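Long-range contacts in 27kDa outer membrane protein (Silicibacter pomeroyi, PDB 3GYK), which probably acts as a thiol-disulfide oxidoreductase, the deposited chain being the DsbA-like thioredoxin part of a longer protein that carries a signal sequence: residues 22-27 with 149-154; 29-34 with 61-66. All coordinates share one frame; numbering follows the deposited sequence.

Interaction 1 (22-27 with 149-154); sequences GDVTVV and VVEDAL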
loop_
_atom_site.group_PDB
_atom_site.type_symbol
_atom_site.label_atom_id
_atom_site.label_comp_id
_atom_site.label_asym_id
_atom_site.label_seq_id
_atom_site.Cartn_x
_atom_site.Cartn_y
_atom_site.Cartn_z
ATOM N N GLY A 22 9.727 -6.830 -11.899
ATOM C CA GLY A 22 8.719 -7.843 -12.246
ATOM C C GLY A 22 7.938 -7.400 -13.478
ATOM O O GLY A 22 7.839 -6.205 -13.722
ATOM N N ASP A 23 7.435 -8.336 -14.266
ATOM C CA ASP A 23 6.807 -7.960 -15.564
ATOM C C ASP A 23 5.326 -7.612 -15.456
ATOM O O ASP A 23 4.720 -7.203 -16.451
ATOM C CB ASP A 23 7.049 -9.021 -16.645
ATOM C CG ASP A 23 6.295 -10.314 -16.391
ATOM O OD1 ASP A 23 5.716 -10.496 -15.296
ATOM O OD2 ASP A 23 6.317 -11.171 -17.300
ATOM N N VAL A 24 4.758 -7.803 -14.271
ATOM C CA VAL A 24 3.376 -7.386 -13.957
ATOM C C VAL A 24 3.422 -6.545 -12.686
ATOM O O VAL A 24 3.987 -6.983 -11.655
ATOM C CB VAL A 24 2.453 -8.595 -13.763
ATOM C CG1 VAL A 24 1.051 -8.174 -13.255
ATOM C CG2 VAL A 24 2.337 -9.356 -15.050
ATOM N N THR A 25 2.841 -5.343 -12.755
ATOM C CA THR A 25 2.673 -4.501 -11.559
ATOM C C THR A 25 1.268 -4.606 -10.988
ATOM O O THR A 25 0.274 -4.449 -11.723
ATOM C CB THR A 25 2.976 -3.014 -11.864
ATOM O OG1 THR A 25 4.340 -2.897 -12.263
ATOM C CG2 THR A 25 2.779 -2.134 -10.615
ATOM N N VAL A 26 1.201 -4.875 -9.685
ATOM C CA VAL A 26 -0.062 -4.842 -8.937
ATOM C C VAL A 26 -0.028 -3.618 -8.054
ATOM O O VAL A 26 0.932 -3.446 -7.289
ATOM C CB VAL A 26 -0.251 -6.112 -8.062
ATOM C CG1 VAL A 26 -1.470 -5.949 -7.126
ATOM C CG2 VAL A 26 -0.383 -7.345 -8.943
ATOM N N VAL A 27 -1.032 -2.751 -8.165
ATOM C CA VAL A 27 -1.099 -1.597 -7.267
ATOM C C VAL A 27 -2.200 -1.852 -6.249
ATOM O O VAL A 27 -3.284 -2.271 -6.639
ATOM C CB VAL A 27 -1.443 -0.307 -8.056
ATOM C CG1 VAL A 27 -1.461 0.889 -7.118
ATOM C CG2 VAL A 27 -0.412 -0.086 -9.209
ATOM N N VAL A 149 -5.062 -2.462 -8.957
ATOM C CA VAL A 149 -4.820 -2.407 -10.403
ATOM C C VAL A 149 -3.878 -3.560 -10.668
ATOM O O VAL A 149 -2.925 -3.771 -9.906
ATOM C CB VAL A 149 -4.078 -1.090 -10.813
ATOM C CG1 VAL A 149 -3.795 -1.063 -12.320
ATOM C CG2 VAL A 149 -4.881 0.155 -10.396
ATOM N N VAL A 150 -4.141 -4.328 -11.723
ATOM C CA VAL A 150 -3.229 -5.395 -12.126
ATOM C C VAL A 150 -2.931 -5.132 -13.600
ATOM O O VAL A 150 -3.741 -5.490 -14.473
ATOM C CB VAL A 150 -3.818 -6.822 -11.958
ATOM C CG1 VAL A 150 -2.752 -7.903 -12.376
ATOM C CG2 VAL A 150 -4.315 -7.028 -10.501
ATOM N N GLU A 151 -1.788 -4.481 -13.857
ATOM C CA GLU A 151 -1.410 -4.017 -15.215
ATOM C C GLU A 151 -2.560 -3.175 -15.770
ATOM O O GLU A 151 -2.887 -2.160 -15.191
ATOM C CB GLU A 151 -1.039 -5.161 -16.178
ATOM C CG GLU A 151 0.373 -5.666 -16.105
ATOM C CD GLU A 151 1.451 -4.592 -16.262
ATOM O OE1 GLU A 151 1.642 -4.069 -17.371
ATOM O OE2 GLU A 151 2.158 -4.343 -15.287
ATOM N N ASP A 152 -3.181 -3.615 -16.863
ATOM C CA ASP A 152 -4.231 -2.803 -17.495
ATOM C C ASP A 152 -5.606 -2.985 -16.862
ATOM O O ASP A 152 -6.541 -2.263 -17.223
ATOM C CB ASP A 152 -4.321 -3.107 -18.981
ATOM C CG ASP A 152 -3.121 -2.615 -19.749
ATOM O OD1 ASP A 152 -2.497 -1.624 -19.355
ATOM O OD2 ASP A 152 -2.827 -3.218 -20.787
ATOM N N ALA A 153 -5.732 -3.946 -15.962
ATOM C CA ALA A 153 -7.030 -4.310 -15.378
ATOM C C ALA A 153 -7.274 -3.567 -14.068
ATOM O O ALA A 153 -6.359 -3.381 -13.255
ATOM C CB ALA A 153 -7.128 -5.810 -15.158
ATOM N N LEU A 154 -8.523 -3.151 -13.874
ATOM C CA LEU A 154 -8.942 -2.597 -12.585
ATOM C C LEU A 154 -9.736 -3.645 -11.831
ATOM O O LEU A 154 -10.666 -4.272 -12.392
ATOM C CB LEU A 154 -9.759 -1.331 -12.794
ATOM C CG LEU A 154 -9.063 -0.196 -13.576
ATOM C CD1 LEU A 154 -9.989 1.031 -13.650
ATOM C CD2 LEU A 154 -7.720 0.172 -12.930
#

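Interaction 2 (29-34 with 61-66); sequences FFDYNC and WPILGE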
loop_
_atom_site.group_PDB
_atom_site.type_symbol
_atom_site.label_atom_id
_atom_site.label_comp_id
_atom_site.label_asym_id
_atom_site.label_seq_id
_atom_site.Cartn_x
_atom_site.Cartn_y
_atom_site.Cartn_z
ATOM N N PHE A 29 -4.507 0.026 -3.189
ATOM C CA PHE A 29 -4.913 1.226 -2.445
ATOM C C PHE A 29 -5.496 0.701 -1.134
ATOM O O PHE A 29 -6.413 -0.141 -1.144
ATOM C CB PHE A 29 -6.032 1.946 -3.204
ATOM C CG PHE A 29 -5.573 2.720 -4.446
ATOM C CD1 PHE A 29 -5.649 4.116 -4.483
ATOM C CD2 PHE A 29 -5.128 2.035 -5.599
ATOM C CE1 PHE A 29 -5.271 4.838 -5.620
ATOM C CE2 PHE A 29 -4.751 2.745 -6.753
ATOM C CZ PHE A 29 -4.801 4.141 -6.767
ATOM N N PHE A 30 -5.022 1.211 0.001
ATOM C CA PHE A 30 -5.447 0.619 1.277
ATOM C C PHE A 30 -5.441 1.635 2.429
ATOM O O PHE A 30 -4.869 2.733 2.310
ATOM C CB PHE A 30 -4.499 -0.549 1.652
ATOM C CG PHE A 30 -3.054 -0.136 1.724
ATOM C CD1 PHE A 30 -2.555 0.483 2.859
ATOM C CD2 PHE A 30 -2.206 -0.324 0.621
ATOM C CE1 PHE A 30 -1.223 0.895 2.925
ATOM C CE2 PHE A 30 -0.867 0.111 0.674
ATOM C CZ PHE A 30 -0.379 0.704 1.829
ATOM N N ASP A 31 -6.084 1.217 3.532
ATOM C CA ASP A 31 -6.236 2.024 4.766
ATOM C C ASP A 31 -6.003 1.031 5.900
ATOM O O ASP A 31 -6.556 -0.079 5.877
ATOM C CB ASP A 31 -7.666 2.606 4.784
ATOM C CG ASP A 31 -7.983 3.424 6.034
ATOM O OD1 ASP A 31 -7.869 2.865 7.151
ATOM O OD2 ASP A 31 -8.392 4.603 5.887
ATOM N N TYR A 32 -5.190 1.423 6.892
ATOM C CA TYR A 32 -4.803 0.504 7.979
ATOM C C TYR A 32 -5.937 0.094 8.914
ATOM O O TYR A 32 -5.775 -0.852 9.656
ATOM C CB TYR A 32 -3.586 1.023 8.793
ATOM C CG TYR A 32 -2.329 1.035 7.961
ATOM C CD1 TYR A 32 -1.661 -0.164 7.659
ATOM C CD2 TYR A 32 -1.820 2.232 7.456
ATOM C CE1 TYR A 32 -0.505 -0.170 6.840
ATOM C CE2 TYR A 32 -0.652 2.246 6.643
ATOM C CZ TYR A 32 -0.009 1.047 6.348
ATOM O OH TYR A 32 1.106 1.082 5.532
ATOM N N ASN A 33 -7.089 0.772 8.836
ATOM C CA ASN A 33 -8.243 0.423 9.631
ATOM C C ASN A 33 -9.357 -0.270 8.847
ATOM O O ASN A 33 -10.445 -0.549 9.389
ATOM C CB ASN A 33 -8.767 1.669 10.330
ATOM C CG ASN A 33 -7.915 2.034 11.550
ATOM O OD1 ASN A 33 -7.651 1.175 12.390
ATOM N ND2 ASN A 33 -7.489 3.292 11.644
ATOM N N CYS A 34 -9.064 -0.585 7.591
ATOM C CA CYS A 34 -10.039 -1.244 6.737
ATOM C C CYS A 34 -10.007 -2.768 6.940
ATOM O O CYS A 34 -8.970 -3.416 6.687
ATOM C CB CYS A 34 -9.765 -0.828 5.296
ATOM S SG CYS A 34 -10.694 -1.798 4.066
ATOM N N TRP A 61 -4.005 5.282 1.070
ATOM C CA TRP A 61 -5.230 6.043 0.823
ATOM C C TRP A 61 -6.067 6.051 2.098
ATOM O O TRP A 61 -7.050 5.301 2.235
ATOM C CB TRP A 61 -6.004 5.439 -0.362
ATOM C CG TRP A 61 -7.158 6.279 -0.811
ATOM C CD1 TRP A 61 -7.290 7.645 -0.687
ATOM C CD2 TRP A 61 -8.361 5.819 -1.443
ATOM N NE1 TRP A 61 -8.502 8.054 -1.196
ATOM C CE2 TRP A 61 -9.172 6.961 -1.672
ATOM C CE3 TRP A 61 -8.825 4.554 -1.856
ATOM C CZ2 TRP A 61 -10.439 6.879 -2.260
ATOM C CZ3 TRP A 61 -10.104 4.479 -2.447
ATOM C CH2 TRP A 61 -10.877 5.621 -2.643
ATOM N N PRO A 62 -5.625 6.857 3.084
ATOM C CA PRO A 62 -6.337 6.908 4.366
ATOM C C PRO A 62 -7.700 7.622 4.209
ATOM O O PRO A 62 -7.752 8.807 3.857
ATOM C CB PRO A 62 -5.376 7.689 5.265
ATOM C CG PRO A 62 -4.603 8.603 4.283
ATOM C CD PRO A 62 -4.360 7.634 3.117
ATOM N N ILE A 63 -8.774 6.881 4.440
ATOM C CA ILE A 63 -10.144 7.379 4.221
ATOM C C ILE A 63 -11.076 7.102 5.389
ATOM O O ILE A 63 -12.211 7.547 5.377
ATOM C CB ILE A 63 -10.749 6.836 2.876
ATOM C CG1 ILE A 63 -10.760 5.302 2.854
ATOM C CG2 ILE A 63 -9.964 7.420 1.652
ATOM C CD1 ILE A 63 -11.488 4.662 1.626
ATOM N N LEU A 64 -10.598 6.385 6.403
ATOM C CA LEU A 64 -11.461 5.958 7.509
ATOM C C LEU A 64 -11.181 6.751 8.780
ATOM O O LEU A 64 -11.538 6.323 9.879
ATOM C CB LEU A 64 -11.319 4.442 7.764
ATOM C CG LEU A 64 -11.701 3.545 6.585
ATOM C CD1 LEU A 64 -11.557 2.090 6.961
ATOM C CD2 LEU A 64 -13.161 3.821 6.153
ATOM N N GLY A 65 -10.560 7.917 8.633
ATOM C CA GLY A 65 -10.558 8.902 9.713
ATOM C C GLY A 65 -9.174 9.316 10.182
ATOM O O GLY A 65 -8.162 9.056 9.507
ATOM N N GLU A 66 -9.125 9.951 11.351
ATOM C CA GLU A 66 -7.872 10.542 11.834
ATOM C C GLU A 66 -6.821 9.492 12.201
ATOM O O GLU A 66 -5.627 9.719 11.998
ATOM C CB GLU A 66 -8.154 11.479 13.013
ATOM C CG GLU A 66 -8.986 12.686 12.599
ATOM C CD GLU A 66 -9.430 13.531 13.774
ATOM O OE1 GLU A 66 -8.598 13.790 14.680
ATOM O OE2 GLU A 66 -10.612 13.943 13.786
#

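Interaction 1 (22-27 with 149-154)
The carboxylate of Glu151, the flat group that carries this contact, meets strand 24-30 through OE2, which takes the backbone N of Thr25 on its anti lone pair (2.8 Å from Thr25 N, N-H...O angle 172°). OE1 forms a salt bridge with Arg5, so the two oxygens serve different partners. The bend at chi2 (-54°) carries the carboxylate to Thr25 N, while CG of Glu151 rests 3.9 Å from Val24 CG1. The backbone closes the pairing: Glu151 N donates to Thr25 O (3.0 Å), arriving almost in line with the C=O bond. Replacing Glu151 with an alanine would probably leave Thr25 N without its acceptor and deprive Arg5 of a carboxylate partner, though Asp152 also bridges to it.

Farther along, Val27 and Val149 form an antiparallel hydrogen-bonded pair, Val27 N to Val149 O 2.8 Å and Val149 N to Val27 O 2.9 Å. Their side chains lie side by side, CB to CB 3.9 Å. Val26 and Val150 make the non-hydrogen-bonded pair. A type II' turn from Val150 to Ala153 then closes a two-residue beta hairpin, with Glu151 at positive phi.

Helix 161-174 packs on Val24 and Val150, Phe9 of helix 3-9 packs on Val27 and Val149, and strand 54-60 pairs with the other edge of strand 24-30.

Interaction 2 (29-34 with 61-66)
Asp31 OD2 is gripped by two successive backbone amides, Ile63 N at 2.7 Å and Leu64 N at 2.9 Å. The first arrives nearly along the C-O axis; the second comes from the syn side, 30° out of the carboxylate plane. This is the thioredoxin-fold junction where strand 24-30 runs into helix 35-50, whose N-cap, Cys34, begins a CxxC pattern with Cys37, consistent with a redox-active site. CG of Asp31 stands anti to the backbone N (chi1 178°), which directs the carboxylate at the loop after strand 54-60. Its other oxygen, OD1, accepts from Asn33 N at 2.8 Å, an Asx turn, and is also hydrogen-bonded to Ser68 OG. Both carboxylate oxygens are therefore engaged, which should fix the group's rotation and tie the approach to Cys34 to the 61-66 loop.

Upstream, Trp61 N donates to Phe30 O (3.0 Å) in the carbonyl plane, extending the parallel pairing of strands 24-30 and 54-60 by one bond. The indole meets Phe29 obliquely, with Trp61 CE3 4.1 Å from Phe29 CB, while Ile63 CG2 lies over one indole face, displaced toward the rim. Trp61 also reaches helix 124-140 at Met134 and Ala137. The Leu64 side chain passes at a slant to that of Asp31, and beyond it makes an apolar contact, Leu64 CD1 lying 3.8 Å from Cys34 CB.

How the interactions relate
Both interactions use strand 24-30, interaction 1 near its beginning and interaction 2 at its end, and their centres stand about 21 Å apart on opposite sides of the chain's centre. Each is mostly buried, yet each has an exposed margin: the hairpin turn in interaction 1, Leu64 and the loop around it in interaction 2. The chemistry follows place. Within the sheet, antiparallel backbone bonds and paired valines dominate, and a glutamate completes the pairing where the partner strand turns away. At the strand's end regular pairing gives way to a loop, and an aspartate gathers backbone amides beside the probable redox cysteine.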